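Annexin (Schistosoma mansoni, PDB 4MDU) binds acidic phospholipid membranes in a calcium-dependent manner and aggregates liposomes, takes part in host-parasite interaction and may give the worm's tegument structural integrity. Local coordinates at residues Tyr180-Ile193 and Arg235-Tyr247. Residues are numbered along the deposited sequence; the frame is centred on the assembly and turned at random.
Sequences YALLSLVQAERDDI and RRITRVICNRTPY
The guanidinium of Arg235 lies flat on one face of the Tyr180 ring, the planes 3° apart. Arg235 CZ is 3.8 Å from the Tyr180 ring centroid, a cation-pi stack that Arg235 CD extends as a CH-pi contact. The ring reaches this place because CG is anti to the backbone N (chi1 179°). Ala181 and Thr238 are small enough to let the helices meet closely, Ala181 CB lying 3.9 Å from Thr238 CG2; the longer Leu185 reaches across with CD2 to Cys242 CB at 3.6 Å. Ser184 OG turns back to Ala181 O, which also accepts Leu185 N, satisfying the hydroxyl where it lies against Cys242 CB and Thr238 CG2.

Past the end of helix 177-187, the long Arg190 can cross to the last turn of the other helix: its NE donates to Cys242 O at 2.8 Å, nearly in line with the carbonyl, while Leu185 CD2 sits over its guanidinium face. Asp191 N follows with a bond to Asn243 O, also 2.8 Å. The acidic Asp191 suits its basic neighbour, offering the syn lone pair of OD2 to Arg244 NH1 at 3.1 Å, carboxylate and guanidinium nearly coplanar. Ile193 supplies an apolar end, CD1 meeting Tyr247 CD2 at 3.7 Å and touching Thr245 CG2.

Waters secure the second shell: one joins Ser184 O to Asn243 OD1, another links Asp191 OD2 to Thr245 N. Asp218 pairs with Arg244 NE, and Thr245 OG1 caps Gln248 N at the start of helix 246-260.

The axes of 180-187 and 236-243, from the predicted second and third annexin repeats, point the same general way and cross at -37°; helix 128-136 packs against Leu185, helix 140-156 against Ala188, and helix 212-224 against Val240 and Arg244.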
loop_
_atom_site.group_PDB
_atom_site.type_symbol
_atom_site.label_atom_id
_atom_site.label_comp_id
_atom_site.label_asym_id
_atom_site.label_seq_id
_atom_site.Cartn_x
_atom_site.Cartn_y
_atom_site.Cartn_z
ATOM N N TYR B 180 0.787 8.388 13.840
ATOM C CA TYR B 180 1.058 8.421 15.261
ATOM C C TYR B 180 1.917 7.216 15.641
ATOM O O TYR B 180 2.925 7.363 16.348
ATOM C CB TYR B 180 -0.249 8.453 16.053
ATOM C CG TYR B 180 -0.043 8.471 17.552
ATOM C CD1 TYR B 180 0.186 7.289 18.249
ATOM C CD2 TYR B 180 -0.064 9.664 18.269
ATOM C CE1 TYR B 180 0.387 7.288 19.618
ATOM C CE2 TYR B 180 0.127 9.676 19.655
ATOM C CZ TYR B 180 0.352 8.481 20.322
ATOM O OH TYR B 180 0.550 8.453 21.691
ATOM N N ALA B 181 1.541 6.033 15.153
ATOM C CA ALA B 181 2.311 4.819 15.447
ATOM C C ALA B 181 3.715 4.929 14.886
ATOM O O ALA B 181 4.692 4.555 15.541
ATOM C CB ALA B 181 1.614 3.566 14.899
ATOM N N LEU B 182 3.816 5.453 13.668
ATOM C CA LEU B 182 5.118 5.657 13.031
ATOM C C LEU B 182 6.008 6.511 13.931
ATOM O O LEU B 182 7.151 6.148 14.211
ATOM C CB LEU B 182 4.935 6.334 11.671
ATOM C CG LEU B 182 5.840 5.902 10.517
ATOM C CD1 LEU B 182 5.874 4.404 10.422
ATOM C CD2 LEU B 182 5.357 6.518 9.187
ATOM N N LEU B 183 5.466 7.640 14.388
ATOM C CA LEU B 183 6.159 8.535 15.327
ATOM C C LEU B 183 6.580 7.868 16.632
ATOM O O LEU B 183 7.619 8.209 17.193
ATOM C CB LEU B 183 5.293 9.752 15.664
ATOM C CG LEU B 183 5.543 11.071 14.926
ATOM C CD1 LEU B 183 6.917 11.091 14.256
ATOM C CD2 LEU B 183 4.438 11.323 13.918
ATOM N N SER B 184 5.771 6.938 17.130
ATOM C CA SER B 184 6.126 6.251 18.372
ATOM C C SER B 184 7.378 5.395 18.196
ATOM O O SER B 184 8.216 5.336 19.092
ATOM C CB SER B 184 4.968 5.402 18.909
ATOM O OG SER B 184 4.837 4.191 18.191
ATOM N N LEU B 185 7.517 4.743 17.042
ATOM C CA LEU B 185 8.757 4.031 16.777
ATOM C C LEU B 185 9.942 4.996 16.759
ATOM O O LEU B 185 10.999 4.720 17.332
ATOM C CB LEU B 185 8.702 3.247 15.449
ATOM C CG LEU B 185 7.690 2.105 15.344
ATOM C CD1 LEU B 185 7.808 1.395 13.993
ATOM C CD2 LEU B 185 7.848 1.107 16.506
ATOM N N VAL B 186 9.781 6.118 16.075
ATOM C CA VAL B 186 10.875 7.077 15.966
ATOM C C VAL B 186 11.175 7.733 17.337
ATOM O O VAL B 186 12.278 8.203 17.590
ATOM C CB VAL B 186 10.575 8.119 14.888
ATOM C CG1 VAL B 186 11.602 9.234 14.908
ATOM C CG2 VAL B 186 10.550 7.434 13.503
ATOM N N GLN B 187 10.200 7.718 18.235
ATOM C CA GLN B 187 10.451 8.147 19.616
ATOM C C GLN B 187 11.631 7.398 20.253
ATOM O O GLN B 187 12.301 7.932 21.130
ATOM C CB GLN B 187 9.211 7.943 20.491
ATOM C CG GLN B 187 7.985 8.718 20.061
ATOM C CD GLN B 187 8.148 10.217 20.217
ATOM O OE1 GLN B 187 9.167 10.697 20.718
ATOM N NE2 GLN B 187 7.137 10.968 19.787
ATOM N N ALA B 188 11.866 6.157 19.829
ATOM C CA ALA B 188 12.936 5.340 20.415
ATOM C C ALA B 188 12.738 5.138 21.924
ATOM O O ALA B 188 13.698 5.233 22.701
ATOM C CB ALA B 188 14.309 5.985 20.148
ATOM N N GLU B 189 11.494 4.896 22.341
ATOM C CA GLU B 189 11.226 4.539 23.731
ATOM C C GLU B 189 10.505 3.206 23.820
ATOM O O GLU B 189 9.568 3.052 24.601
ATOM C CB GLU B 189 10.422 5.633 24.441
ATOM C CG GLU B 189 11.254 6.867 24.782
ATOM C CD GLU B 189 10.427 7.951 25.456
ATOM O OE1 GLU B 189 9.713 7.624 26.429
ATOM O OE2 GLU B 189 10.494 9.124 25.020
ATOM N N ARG B 190 10.936 2.247 23.008
ATOM C CA ARG B 190 10.402 0.891 23.106
ATOM C C ARG B 190 11.013 0.230 24.347
ATOM O O ARG B 190 12.064 0.668 24.823
ATOM C CB ARG B 190 10.728 0.101 21.832
ATOM C CG ARG B 190 10.399 0.862 20.552
ATOM C CD ARG B 190 10.964 0.213 19.280
ATOM N NE ARG B 190 10.036 -0.786 18.787
ATOM C CZ ARG B 190 10.117 -1.416 17.622
ATOM N NH1 ARG B 190 11.090 -1.161 16.741
ATOM N NH2 ARG B 190 9.180 -2.303 17.340
ATOM N N ASP B 191 10.366 -0.803 24.883
ATOM C CA ASP B 191 10.941 -1.512 26.020
ATOM C C ASP B 191 12.320 -2.016 25.681
ATOM O O ASP B 191 12.573 -2.448 24.559
ATOM C CB ASP B 191 10.093 -2.706 26.442
ATOM C CG ASP B 191 8.695 -2.315 26.855
ATOM O OD1 ASP B 191 8.439 -1.104 27.073
ATOM O OD2 ASP B 191 7.849 -3.227 26.940
ATOM N N ASP B 192 13.198 -1.990 26.670
ATOM C CA ASP B 192 14.561 -2.467 26.514
ATOM C C ASP B 192 14.813 -3.736 27.320
ATOM O O ASP B 192 14.076 -4.067 28.245
ATOM C CB ASP B 192 15.556 -1.383 26.963
ATOM C CG ASP B 192 15.741 -0.296 25.927
ATOM O OD1 ASP B 192 16.057 -0.631 24.753
ATOM O OD2 ASP B 192 15.567 0.894 26.289
ATOM N N ILE B 193 15.871 -4.436 26.955
ATOM C CA ILE B 193 16.412 -5.517 27.753
ATOM C C ILE B 193 17.903 -5.274 27.817
ATOM O O ILE B 193 18.562 -5.115 26.787
ATOM C CB ILE B 193 16.172 -6.888 27.120
ATOM C CG1 ILE B 193 14.671 -7.179 27.004
ATOM C CG2 ILE B 193 16.888 -7.974 27.930
ATOM C CD1 ILE B 193 14.326 -8.250 25.942
ATOM N N ARG B 235 -5.284 4.062 21.160
ATOM C CA ARG B 235 -3.822 4.068 21.174
ATOM C C ARG B 235 -3.264 2.787 21.766
ATOM O O ARG B 235 -2.067 2.524 21.660
ATOM C CB ARG B 235 -3.295 5.236 22.017
ATOM C CG ARG B 235 -3.682 6.616 21.526
ATOM C CD ARG B 235 -3.248 6.816 20.089
ATOM N NE ARG B 235 -3.430 8.190 19.633
ATOM C CZ ARG B 235 -3.570 8.526 18.353
ATOM N NH1 ARG B 235 -3.564 7.582 17.414
ATOM N NH2 ARG B 235 -3.725 9.796 18.012
ATOM N N ARG B 236 -4.126 2.006 22.419
ATOM C CA ARG B 236 -3.673 0.851 23.196
ATOM C C ARG B 236 -2.980 -0.203 22.337
ATOM O O ARG B 236 -1.967 -0.796 22.741
ATOM C CB ARG B 236 -4.831 0.232 23.982
ATOM C CG ARG B 236 -5.065 0.871 25.349
ATOM C CD ARG B 236 -6.274 0.264 26.046
ATOM N NE ARG B 236 -7.491 0.414 25.249
ATOM C CZ ARG B 236 -8.698 0.018 25.644
ATOM N NH1 ARG B 236 -8.858 -0.555 26.831
ATOM N NH2 ARG B 236 -9.746 0.200 24.850
ATOM N N ILE B 237 -3.515 -0.434 21.143
ATOM C CA ILE B 237 -2.887 -1.384 20.241
ATOM C C ILE B 237 -1.487 -0.883 19.922
ATOM O O ILE B 237 -0.524 -1.644 19.958
ATOM C CB ILE B 237 -3.708 -1.575 18.958
ATOM C CG1 ILE B 237 -5.140 -1.968 19.325
ATOM C CG2 ILE B 237 -3.065 -2.626 18.056
ATOM C CD1 ILE B 237 -5.986 -2.367 18.156
ATOM N N THR B 238 -1.370 0.410 19.632
ATOM C CA THR B 238 -0.084 0.953 19.221
ATOM C C THR B 238 0.930 0.782 20.326
ATOM O O THR B 238 2.011 0.238 20.118
ATOM C CB THR B 238 -0.182 2.434 18.876
ATOM O OG1 THR B 238 -0.936 2.586 17.668
ATOM C CG2 THR B 238 1.223 3.026 18.700
ATOM N N ARG B 239 0.559 1.249 21.508
ATOM C CA ARG B 239 1.433 1.176 22.661
ATOM C C ARG B 239 1.995 -0.219 22.821
ATOM O O ARG B 239 3.210 -0.387 22.926
ATOM N N VAL B 240 1.119 -1.224 22.846
ATOM C CA VAL B 240 1.587 -2.603 23.030
ATOM C C VAL B 240 2.444 -3.107 21.862
ATOM O O VAL B 240 3.588 -3.529 22.049
ATOM C CB VAL B 240 0.419 -3.608 23.285
ATOM C CG1 VAL B 240 0.950 -5.038 23.345
ATOM C CG2 VAL B 240 -0.321 -3.267 24.571
ATOM N N ILE B 241 1.891 -3.065 20.654
ATOM C CA ILE B 241 2.593 -3.640 19.513
ATOM C C ILE B 241 3.940 -2.947 19.275
ATOM O O ILE B 241 4.967 -3.609 19.136
ATOM C CB ILE B 241 1.716 -3.639 18.250
ATOM C CG1 ILE B 241 0.513 -4.560 18.467
ATOM C CG2 ILE B 241 2.514 -4.089 17.025
ATOM C CD1 ILE B 241 0.912 -5.966 18.823
ATOM N N CYS B 242 3.949 -1.617 19.267
ATOM C CA CYS B 242 5.182 -0.896 18.955
ATOM C C CYS B 242 6.237 -0.902 20.062
ATOM O O CYS B 242 7.419 -0.755 19.770
ATOM C CB CYS B 242 4.886 0.530 18.511
ATOM S SG CYS B 242 3.939 0.578 16.996
ATOM N N ASN B 243 5.837 -1.100 21.319
ATOM C CA ASN B 243 6.821 -1.028 22.399
ATOM C C ASN B 243 7.350 -2.327 22.972
ATOM O O ASN B 243 8.471 -2.354 23.459
ATOM C CB ASN B 243 6.311 -0.134 23.548
ATOM C CG ASN B 243 6.146 1.304 23.118
ATOM O OD1 ASN B 243 7.088 1.927 22.625
ATOM N ND2 ASN B 243 4.934 1.825 23.254
ATOM N N ARG B 244 6.557 -3.398 22.967
ATOM C CA ARG B 244 7.029 -4.611 23.634
ATOM C C ARG B 244 8.219 -5.166 22.878
ATOM O O ARG B 244 8.294 -5.019 21.671
ATOM C CB ARG B 244 5.927 -5.666 23.728
ATOM C CG ARG B 244 4.727 -5.230 24.538
ATOM C CD ARG B 244 5.126 -4.713 25.953
ATOM N NE ARG B 244 3.944 -4.172 26.618
ATOM C CZ ARG B 244 3.858 -2.968 27.168
ATOM N NH1 ARG B 244 4.905 -2.156 27.176
ATOM N NH2 ARG B 244 2.715 -2.586 27.730
ATOM N N THR B 245 9.148 -5.800 23.583
ATOM C CA THR B 245 10.277 -6.401 22.915
ATOM C C THR B 245 9.786 -7.578 22.062
ATOM O O THR B 245 8.691 -8.108 22.280
ATOM C CB THR B 245 11.300 -6.907 23.920
ATOM O OG1 THR B 245 10.810 -8.112 24.514
ATOM C CG2 THR B 245 11.566 -5.842 25.005
ATOM N N PRO B 246 10.594 -8.000 21.082
ATOM C CA PRO B 246 10.086 -9.100 20.260
ATOM C C PRO B 246 9.722 -10.306 21.128
ATOM O O PRO B 246 8.708 -10.952 20.879
ATOM C CB PRO B 246 11.266 -9.410 19.328
ATOM C CG PRO B 246 12.042 -8.119 19.280
ATOM C CD PRO B 246 11.947 -7.582 20.678
ATOM N N TYR B 247 10.511 -10.571 22.160
ATOM C CA TYR B 247 10.249 -11.714 23.046
ATOM C C TYR B 247 8.916 -11.588 23.792
ATOM O O TYR B 247 8.102 -12.526 23.793
ATOM C CB TYR B 247 11.435 -11.936 23.984
ATOM C CG TYR B 247 12.746 -11.796 23.238
ATOM C CD1 TYR B 247 13.234 -12.837 22.457
ATOM C CD2 TYR B 247 13.468 -10.610 23.274
ATOM C CE1 TYR B 247 14.414 -12.707 21.742
ATOM C CE2 TYR B 247 14.647 -10.472 22.567
ATOM C CZ TYR B 247 15.113 -11.528 21.797
ATOM O OH TYR B 247 16.280 -11.405 21.086
HETATM O O HOH W 1 8.512 4.484 21.887
HETATM O O HOH W 2 7.636 -3.778 19.124
HETATM O O HOH W 3 8.637 -5.712 26.316
#